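Local structure of acetylxylan esterase / glucomannan deacetylase (Cellvibrio japonicus, 2W9X) at residues Leu344-Asn347 and Leu348-His352. The protein removes acetyl groups from plant cell wall polysaccharides, deacetylating glucomannan in strong preference to xylan. Sequence-based numbering, arbitrary orientation.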
loop_
_atom_site.group_PDB
_atom_site.type_symbol
_atom_site.label_atom_id
_atom_site.label_comp_id
_atom_site.label_asym_id
_atom_site.label_seq_id
_atom_site.Cartn_x
_atom_site.Cartn_y
_atom_site.Cartn_z
ATOM N N LEU B 344 -13.703 3.483 -14.427
ATOM C CA LEU B 344 -13.109 2.257 -13.876
ATOM C C LEU B 344 -12.010 2.550 -12.844
ATOM O O LEU B 344 -11.940 1.903 -11.782
ATOM C CB LEU B 344 -12.573 1.347 -14.994
ATOM C CG LEU B 344 -13.633 0.920 -16.016
ATOM C CD1 LEU B 344 -13.000 0.110 -17.162
ATOM C CD2 LEU B 344 -14.825 0.144 -15.343
ATOM N N LEU B 345 -11.157 3.518 -13.158
ATOM C CA LEU B 345 -10.072 3.913 -12.235
ATOM C C LEU B 345 -10.636 4.555 -10.980
ATOM O O LEU B 345 -10.136 4.322 -9.892
ATOM C CB LEU B 345 -9.102 4.863 -12.916
ATOM C CG LEU B 345 -8.325 4.205 -14.073
ATOM C CD1 LEU B 345 -7.643 5.270 -14.937
ATOM C CD2 LEU B 345 -7.311 3.202 -13.534
ATOM N N ALA B 346 -11.712 5.321 -11.139
ATOM C CA ALA B 346 -12.405 5.917 -9.994
ATOM C C ALA B 346 -12.934 4.834 -9.069
ATOM O O ALA B 346 -12.721 4.889 -7.855
ATOM C CB ALA B 346 -13.522 6.831 -10.469
ATOM N N ASN B 347 -13.590 3.824 -9.646
ATOM C CA ASN B 347 -14.143 2.716 -8.856
ATOM C C ASN B 347 -13.056 1.992 -8.104
ATOM O O ASN B 347 -13.250 1.597 -6.958
ATOM C CB ASN B 347 -14.931 1.724 -9.737
ATOM C CG ASN B 347 -16.110 2.364 -10.437
ATOM O OD1 ASN B 347 -16.594 3.422 -10.026
ATOM N ND2 ASN B 347 -16.575 1.732 -11.512
ATOM N N LEU B 348 -11.906 1.824 -8.750
ATOM C CA LEU B 348 -10.734 1.214 -8.118
ATOM C C LEU B 348 -10.304 1.995 -6.867
ATOM O O LEU B 348 -10.076 1.425 -5.791
ATOM C CB LEU B 348 -9.581 1.222 -9.124
ATOM C CG LEU B 348 -8.595 0.087 -9.345
ATOM C CD1 LEU B 348 -9.336 -1.233 -9.570
ATOM C CD2 LEU B 348 -7.764 0.444 -10.565
ATOM N N LEU B 349 -10.173 3.306 -7.040
ATOM C CA LEU B 349 -9.779 4.222 -5.968
ATOM C C LEU B 349 -10.829 4.305 -4.851
ATOM O O LEU B 349 -10.496 4.243 -3.661
ATOM C CB LEU B 349 -9.521 5.604 -6.571
ATOM C CG LEU B 349 -8.194 5.816 -7.309
ATOM C CD1 LEU B 349 -8.239 7.124 -8.049
ATOM C CD2 LEU B 349 -7.036 5.817 -6.314
ATOM N N ILE B 350 -12.097 4.442 -5.243
ATOM C CA ILE B 350 -13.206 4.490 -4.278
ATOM C C ILE B 350 -13.233 3.271 -3.349
ATOM O O ILE B 350 -13.291 3.415 -2.118
ATOM C CB ILE B 350 -14.565 4.673 -4.991
ATOM C CG1 ILE B 350 -14.627 6.052 -5.644
ATOM C CG2 ILE B 350 -15.755 4.402 -4.013
ATOM C CD1 ILE B 350 -15.648 6.194 -6.790
ATOM N N THR B 351 -13.167 2.079 -3.938
ATOM C CA THR B 351 -13.121 0.825 -3.193
ATOM C C THR B 351 -11.902 0.749 -2.272
ATOM O O THR B 351 -12.008 0.311 -1.125
ATOM C CB THR B 351 -13.131 -0.387 -4.165
ATOM O OG1 THR B 351 -14.221 -0.239 -5.085
ATOM C CG2 THR B 351 -13.278 -1.711 -3.421
ATOM N N HIS B 352 -10.743 1.166 -2.788
ATOM C CA HIS B 352 -9.509 1.199 -2.007
ATOM C C HIS B 352 -9.703 2.102 -0.790
ATOM O O HIS B 352 -9.418 1.697 0.330
ATOM C CB HIS B 352 -8.339 1.698 -2.867
ATOM C CG HIS B 352 -7.020 1.677 -2.163
ATOM N ND1 HIS B 352 -6.220 0.555 -2.115
ATOM C CD2 HIS B 352 -6.365 2.636 -1.469
ATOM C CE1 HIS B 352 -5.129 0.822 -1.421
ATOM N NE2 HIS B 352 -5.191 2.078 -1.018
#
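The carbonyl oxygen Asn347 O is gripped twice by Thr351, through the backbone N at 3.1 Å and the side-chain OG1 at 2.8 Å, the two donors arriving from opposite faces of the carbonyl plane. With OG1 trans to the carbonyl carbon of Thr351 (chi1 -51°), the hydroxyl points back along the helix to the carbonyl four residues earlier. One residue before, Ile350 N donates to Ala346 O at 2.7 Å, an almost straight bond. The same oxygen is flanked by the isoleucine side chain, whose CG1 passes 3.1 Å from Ala346 O while Ile350 CD1 reaches back to within 4.3 Å of Ala346 CB. These i to i+4 links run along helix 339-354, which packs on the parallel sheet of the SGNH-type (GDSL) hydrolase domain, where His352 NE2 bonds to Glu321 OE2 of strand 320-325. Leu345 and Leu349 are buried between strands 288-294 and 320-325 and helix 180-187, both touching Met292 of the sheet, with Phe180 against Leu345 and Thr184 against Leu349; Ala346 and Ile350 touch Thr184 and Ala187 of the same helix. Between Leu345 and Leu348 the side chains cross at a slant, Leu345 CD2 to Leu348 CD2 at 4.1 Å, and both lean on Phe325.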